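Local coordinates for protein Aar187cp (Eremothecium gossypii, PDB 3ZIL) that probably regulates the establishment of sister-chromatid cohesion through cohesin, this chain being the all-helical Wap1 domain that makes up the C-terminal part of Wpl1, at residues 87-92 with 148-153; 37-42 with 69-74. All coordinates share one frame; numbering follows the deposited sequence.

Contact 1: 87-92 with 148-153; sequences QCFIAD and CEYALY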
loop_
_atom_site.group_PDB
_atom_site.type_symbol
_atom_site.label_atom_id
_atom_site.label_comp_id
_atom_site.label_asym_id
_atom_site.label_seq_id
_atom_site.Cartn_x
_atom_site.Cartn_y
_atom_site.Cartn_z
ATOM N N GLN A 87 -21.526 11.207 -1.079
ATOM C CA GLN A 87 -20.535 12.235 -0.978
ATOM C C GLN A 87 -19.276 11.761 -1.666
ATOM O O GLN A 87 -18.598 12.605 -2.240
ATOM C CB GLN A 87 -20.184 12.605 0.491
ATOM C CG GLN A 87 -21.351 13.361 1.149
ATOM C CD GLN A 87 -21.183 13.497 2.640
ATOM O OE1 GLN A 87 -21.054 12.504 3.352
ATOM N NE2 GLN A 87 -21.303 14.734 3.138
ATOM N N CYS A 88 -18.937 10.479 -1.547
ATOM C CA CYS A 88 -17.735 9.972 -2.299
ATOM C C CYS A 88 -17.949 10.109 -3.863
ATOM O O CYS A 88 -17.031 10.486 -4.556
ATOM C CB CYS A 88 -17.482 8.516 -1.992
ATOM S SG CYS A 88 -16.952 8.108 -0.323
ATOM N N PHE A 89 -19.135 9.779 -4.390
ATOM C CA PHE A 89 -19.467 10.046 -5.806
ATOM C C PHE A 89 -19.273 11.542 -6.236
ATOM O O PHE A 89 -18.585 11.809 -7.210
ATOM C CB PHE A 89 -20.876 9.502 -6.168
ATOM C CG PHE A 89 -21.359 9.965 -7.500
ATOM C CD1 PHE A 89 -20.842 9.411 -8.685
ATOM C CD2 PHE A 89 -22.253 11.026 -7.592
ATOM C CE1 PHE A 89 -21.269 9.857 -9.925
ATOM C CE2 PHE A 89 -22.656 11.495 -8.842
ATOM C CZ PHE A 89 -22.162 10.909 -10.009
ATOM N N ILE A 90 -19.802 12.504 -5.454
ATOM C CA ILE A 90 -19.608 13.898 -5.684
ATOM C C ILE A 90 -18.109 14.251 -5.779
ATOM O O ILE A 90 -17.677 14.953 -6.739
ATOM C CB ILE A 90 -20.317 14.740 -4.587
ATOM C CG1 ILE A 90 -21.816 14.530 -4.708
ATOM C CG2 ILE A 90 -19.845 16.209 -4.624
ATOM C CD1 ILE A 90 -22.333 14.898 -6.086
ATOM N N ALA A 91 -17.323 13.835 -4.793
ATOM C CA ALA A 91 -15.886 14.149 -4.817
ATOM C C ALA A 91 -15.257 13.614 -6.096
ATOM O O ALA A 91 -14.434 14.282 -6.726
ATOM C CB ALA A 91 -15.160 13.540 -3.631
ATOM N N ASP A 92 -15.605 12.385 -6.442
ATOM C CA ASP A 92 -15.131 11.790 -7.692
ATOM C C ASP A 92 -15.716 12.411 -8.995
ATOM O O ASP A 92 -15.025 12.451 -9.977
ATOM C CB ASP A 92 -15.372 10.303 -7.645
ATOM C CG ASP A 92 -14.675 9.518 -8.763
ATOM O OD1 ASP A 92 -13.542 9.905 -9.158
ATOM O OD2 ASP A 92 -15.289 8.453 -9.184
ATOM N N CYS A 148 -16.357 1.573 1.698
ATOM C CA CYS A 148 -14.983 1.073 1.960
ATOM C C CYS A 148 -14.158 1.270 0.703
ATOM O O CYS A 148 -13.145 1.984 0.677
ATOM C CB CYS A 148 -15.005 -0.422 2.406
ATOM S SG CYS A 148 -13.318 -1.188 2.380
ATOM N N GLU A 149 -14.634 0.721 -0.401
ATOM C CA GLU A 149 -13.915 0.839 -1.680
ATOM C C GLU A 149 -13.955 2.261 -2.249
ATOM O O GLU A 149 -12.985 2.696 -2.816
ATOM C CB GLU A 149 -14.528 -0.116 -2.762
ATOM C CG GLU A 149 -14.494 -1.576 -2.319
ATOM C CD GLU A 149 -15.013 -2.428 -3.398
ATOM O OE1 GLU A 149 -14.307 -2.659 -4.353
ATOM O OE2 GLU A 149 -16.179 -2.742 -3.347
ATOM N N TYR A 150 -15.111 2.970 -2.191
ATOM C CA TYR A 150 -15.110 4.306 -2.733
ATOM C C TYR A 150 -14.131 5.256 -1.932
ATOM O O TYR A 150 -13.519 6.103 -2.497
ATOM C CB TYR A 150 -16.548 4.878 -2.853
ATOM C CG TYR A 150 -16.768 5.575 -4.206
ATOM C CD1 TYR A 150 -15.718 6.283 -4.824
ATOM C CD2 TYR A 150 -18.005 5.493 -4.889
ATOM C CE1 TYR A 150 -15.873 6.893 -6.070
ATOM C CE2 TYR A 150 -18.167 6.116 -6.131
ATOM C CZ TYR A 150 -17.092 6.806 -6.719
ATOM O OH TYR A 150 -17.213 7.404 -7.928
ATOM N N ALA A 151 -14.061 5.123 -0.617
ATOM C CA ALA A 151 -13.295 6.007 0.222
ATOM C C ALA A 151 -11.828 5.715 0.030
ATOM O O ALA A 151 -11.031 6.671 -0.138
ATOM C CB ALA A 151 -13.677 5.782 1.666
ATOM N N LEU A 152 -11.448 4.428 -0.058
ATOM C CA LEU A 152 -10.022 4.077 -0.488
ATOM C C LEU A 152 -9.641 4.772 -1.841
ATOM O O LEU A 152 -8.574 5.389 -1.986
ATOM C CB LEU A 152 -9.884 2.552 -0.687
ATOM C CG LEU A 152 -9.856 1.719 0.631
ATOM C CD1 LEU A 152 -10.076 0.253 0.292
ATOM C CD2 LEU A 152 -8.506 1.870 1.420
ATOM N N TYR A 153 -10.563 4.636 -2.807
ATOM C CA TYR A 153 -10.384 5.243 -4.129
ATOM C C TYR A 153 -10.241 6.772 -4.074
ATOM O O TYR A 153 -9.349 7.307 -4.648
ATOM C CB TYR A 153 -11.545 4.880 -5.064
ATOM C CG TYR A 153 -11.352 5.406 -6.460
ATOM C CD1 TYR A 153 -10.500 4.735 -7.368
ATOM C CD2 TYR A 153 -11.977 6.580 -6.864
ATOM C CE1 TYR A 153 -10.321 5.198 -8.646
ATOM C CE2 TYR A 153 -11.774 7.066 -8.124
ATOM C CZ TYR A 153 -10.963 6.367 -9.004
ATOM O OH TYR A 153 -10.781 6.916 -10.259
#
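D92 OD2 has two partners: Y150 OH donates a hydrogen bond to it at 2.5 Å, and K143, in the loop ahead of helix 147-158, adds a salt bridge. The hydroxyl reaches the anti lone pair of OD2, away from OD1, and the carboxylate and phenol planes stand 73° apart, so acid and ring meet crosswise. OD1 points to the neighbouring tyrosine instead. It lies in the ring plane of Y153, at the edge, 3.5 Å from CE2, and takes a hydrogen bond from Y158 further along the same helix. D92 CG sits anti to the backbone N (chi1 -168°), which swings the carboxylate out across the gap to both Y150 and Y153.

One helical turn before D92, C88 meets the Y150 ring: its CB approaches CG of the ring at 3.7 Å and makes an off-centre CH-pi contact, 4.2 Å from the ring centroid. C88 SG stands obliquely to the same ring and reaches A151 CB at 4.5 Å. The backbone O of C88 and N of F89 lie over the rim of one Y150 face, while F144 packs edge-to-face on this ring.

The two segments run at 31° to each other with axes 9.8 Å apart, joining non-consecutive helices of the Wap1 domain in a roughly parallel pair. With K143 and the hydroxyls of Y150 and Y158 around it, the D92 carboxylate is probably stabilised as the anion, despite its position near the C-terminal end of its own helix.

Contact 2: 37-42 with 69-74; sequences EHRRNN and WEWCFQ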
loop_
_atom_site.group_PDB
_atom_site.type_symbol
_atom_site.label_atom_id
_atom_site.label_comp_id
_atom_site.label_asym_id
_atom_site.label_seq_id
_atom_site.Cartn_x
_atom_site.Cartn_y
_atom_site.Cartn_z
ATOM N N GLU A 37 -32.710 12.948 6.625
ATOM C CA GLU A 37 -33.344 12.160 5.543
ATOM C C GLU A 37 -33.622 13.029 4.290
ATOM O O GLU A 37 -33.405 12.589 3.157
ATOM C CB GLU A 37 -34.656 11.503 6.031
ATOM C CG GLU A 37 -35.262 10.491 5.041
ATOM C CD GLU A 37 -36.643 9.961 5.452
ATOM O OE1 GLU A 37 -37.313 10.592 6.301
ATOM O OE2 GLU A 37 -37.085 8.941 4.892
ATOM N N HIS A 38 -34.149 14.241 4.504
ATOM C CA HIS A 38 -34.471 15.160 3.432
ATOM C C HIS A 38 -33.181 15.568 2.759
ATOM O O HIS A 38 -33.085 15.616 1.524
ATOM C CB HIS A 38 -35.222 16.381 3.972
ATOM C CG HIS A 38 -35.659 17.378 2.890
ATOM N ND1 HIS A 38 -36.857 17.279 2.229
ATOM C CD2 HIS A 38 -35.031 18.528 2.381
ATOM C CE1 HIS A 38 -36.980 18.306 1.348
ATOM N NE2 HIS A 38 -35.869 19.075 1.445
ATOM N N ARG A 39 -32.191 15.946 3.556
ATOM C CA ARG A 39 -30.851 16.261 3.013
ATOM C C ARG A 39 -30.376 15.108 2.138
ATOM O O ARG A 39 -30.035 15.279 0.921
ATOM C CB ARG A 39 -29.865 16.548 4.144
ATOM C CG ARG A 39 -28.385 16.671 3.702
ATOM C CD ARG A 39 -27.483 17.158 4.872
ATOM N NE ARG A 39 -26.040 16.870 4.753
ATOM C CZ ARG A 39 -25.164 17.438 3.926
ATOM N NH1 ARG A 39 -25.546 18.316 2.960
ATOM N NH2 ARG A 39 -23.874 17.059 4.008
ATOM N N ARG A 40 -30.361 13.925 2.751
ATOM C CA ARG A 40 -29.947 12.716 2.017
ATOM C C ARG A 40 -30.709 12.555 0.680
ATOM O O ARG A 40 -30.117 12.117 -0.322
ATOM C CB ARG A 40 -30.123 11.463 2.859
ATOM C CG ARG A 40 -29.679 10.233 2.113
ATOM C CD ARG A 40 -29.857 8.960 2.906
ATOM N NE ARG A 40 -31.187 8.357 3.094
ATOM C CZ ARG A 40 -32.276 8.569 2.398
ATOM N NH1 ARG A 40 -32.260 9.418 1.387
ATOM N NH2 ARG A 40 -33.392 7.912 2.718
ATOM N N ASN A 41 -32.011 12.866 0.708
ATOM C CA ASN A 41 -32.857 12.672 -0.455
ATOM C C ASN A 41 -32.559 13.673 -1.564
ATOM O O ASN A 41 -32.512 13.299 -2.761
ATOM C CB ASN A 41 -34.346 12.674 -0.051
ATOM C CG ASN A 41 -34.763 11.335 0.625
ATOM O OD1 ASN A 41 -33.933 10.452 0.854
ATOM N ND2 ASN A 41 -36.002 11.208 0.964
ATOM N N ASN A 42 -32.326 14.933 -1.178
ATOM C CA ASN A 42 -31.903 15.914 -2.159
ATOM C C ASN A 42 -30.538 15.477 -2.710
ATOM O O ASN A 42 -30.294 15.640 -3.899
ATOM C CB ASN A 42 -31.782 17.336 -1.574
ATOM C CG ASN A 42 -33.173 17.970 -1.298
ATOM O OD1 ASN A 42 -33.273 19.014 -0.728
ATOM N ND2 ASN A 42 -34.200 17.329 -1.718
ATOM N N TRP A 69 -20.248 22.184 -3.552
ATOM C CA TRP A 69 -19.290 21.437 -2.736
ATOM C C TRP A 69 -19.545 21.713 -1.283
ATOM O O TRP A 69 -19.557 20.792 -0.496
ATOM C CB TRP A 69 -17.854 21.841 -3.079
ATOM C CG TRP A 69 -16.754 20.958 -2.467
ATOM C CD1 TRP A 69 -16.092 21.113 -1.228
ATOM C CD2 TRP A 69 -16.184 19.735 -3.065
ATOM N NE1 TRP A 69 -15.175 20.098 -1.019
ATOM C CE2 TRP A 69 -15.146 19.258 -2.128
ATOM C CE3 TRP A 69 -16.376 19.055 -4.280
ATOM C CZ2 TRP A 69 -14.375 18.150 -2.411
ATOM C CZ3 TRP A 69 -15.574 17.942 -4.568
ATOM C CH2 TRP A 69 -14.605 17.496 -3.652
ATOM N N GLU A 70 -19.705 22.991 -0.912
ATOM C CA GLU A 70 -19.893 23.314 0.524
ATOM C C GLU A 70 -21.222 22.745 1.018
ATOM O O GLU A 70 -21.332 22.332 2.182
ATOM C CB GLU A 70 -19.800 24.822 0.795
ATOM C CG GLU A 70 -18.380 25.351 0.634
ATOM C CD GLU A 70 -18.205 26.844 0.990
ATOM O OE1 GLU A 70 -19.196 27.569 1.230
ATOM O OE2 GLU A 70 -17.041 27.294 1.024
ATOM N N TRP A 71 -22.210 22.718 0.132
ATOM C CA TRP A 71 -23.484 22.081 0.444
ATOM C C TRP A 71 -23.317 20.589 0.647
ATOM O O TRP A 71 -23.724 20.077 1.713
ATOM C CB TRP A 71 -24.592 22.402 -0.608
ATOM C CG TRP A 71 -25.916 21.809 -0.196
ATOM C CD1 TRP A 71 -26.871 22.382 0.620
ATOM C CD2 TRP A 71 -26.418 20.464 -0.492
ATOM N NE1 TRP A 71 -27.961 21.533 0.788
ATOM C CE2 TRP A 71 -27.750 20.374 0.128
ATOM C CE3 TRP A 71 -25.955 19.389 -1.287
ATOM C CZ2 TRP A 71 -28.526 19.226 0.043
ATOM C CZ3 TRP A 71 -26.746 18.244 -1.368
ATOM C CH2 TRP A 71 -28.004 18.156 -0.717
ATOM N N CYS A 72 -22.664 19.874 -0.292
ATOM C CA CYS A 72 -22.510 18.429 -0.126
ATOM C C CYS A 72 -21.699 18.096 1.137
ATOM O O CYS A 72 -21.977 17.112 1.802
ATOM C CB CYS A 72 -21.849 17.722 -1.341
ATOM S SG CYS A 72 -22.859 17.882 -2.870
ATOM N N PHE A 73 -20.694 18.888 1.469
ATOM C CA PHE A 73 -19.723 18.429 2.513
ATOM C C PHE A 73 -19.876 19.210 3.764
ATOM O O PHE A 73 -19.006 19.199 4.593
ATOM C CB PHE A 73 -18.274 18.418 2.013
ATOM C CG PHE A 73 -18.073 17.463 0.874
ATOM C CD1 PHE A 73 -18.031 16.105 1.109
ATOM C CD2 PHE A 73 -18.028 17.916 -0.460
ATOM C CE1 PHE A 73 -17.863 15.199 0.035
ATOM C CE2 PHE A 73 -17.872 17.032 -1.520
ATOM C CZ PHE A 73 -17.823 15.656 -1.269
ATOM N N GLN A 74 -21.021 19.867 3.915
ATOM C CA GLN A 74 -21.256 20.711 5.135
ATOM C C GLN A 74 -21.218 19.837 6.425
ATOM O O GLN A 74 -20.686 20.239 7.464
ATOM C CB GLN A 74 -22.600 21.490 5.033
ATOM C CG GLN A 74 -22.656 22.617 6.056
ATOM C CD GLN A 74 -24.015 23.312 6.140
ATOM O OE1 GLN A 74 -24.967 22.942 5.438
ATOM N NE2 GLN A 74 -24.097 24.355 6.980
#
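R39 and W71 meet end-on to face: the arginine directs NH1 at the indole, over the centre of the ring system and 4.1 Å from CE2, with the guanidinium plane steeply inclined to the ring. CZ stands almost on the normal of the six-membered ring, but at 5.3 Å from its centroid the cation-pi attraction is weak at most. The stronger hold is on the backbone. NH1 donates to W71 O at 2.8 Å with an N-H...O angle of 156°, and NH2 donates to C72 O at 2.9 Å, arriving from above that carbonyl's plane. Both oxygens lie near the plane of the guanidinium at its edge, a forked grip on consecutive carbonyls; NH2 also bonds G75 O.

These acceptors belong to the last turn of helix 54-72, and F73 is the first residue to leave helical backbone angles, so R39 ties down the final turn of that helix through its last carbonyls. It does so from near the start of helix 36-52, where two successive helices of the all-helical Wap1 domain fold back on each other. N31 and Q87 are further partners of W71 O and C72 O, respectively. The arginine spans the gap because its chain is extended from CG to NE, with CG anti to the backbone N (chi1 171°). An alanine here would remove both guanidinium bonds and is likely to leave the end of helix 54-72 less firmly tied to helix 36-52.

On the indole's far rim, N42 CB packs obliquely at 4.0 Å from W71 CH2, and R39 O comes within 3.9 Å of the same carbon. The polar ends of N42 and W71 turn to one residue: N42 OD1 bonds S29 OG, and W71 NE1 donates to S29 O.

In the fold
Both contacts are mostly buried, but contact 1 has its centre about 17 Å from the centre of the chain, against about 32 Å for contact 2, which lies toward the N-terminal end. Contact 2 joins consecutive helices, 36-52 and 54-72; contact 1 joins 81-93 to the more distant 147-158. They share no helix, yet their centres are about 15 Å apart and they touch: Q87 NE2 lies 2.8 Å from C72 O, a probable hydrogen bond, and A91 CA packs 3.8 Å from W69 CH2. In contact 1 the charge is a carboxylate accepting from side chains; in contact 2 it is a guanidinium donating to backbone carbonyls at a helix end.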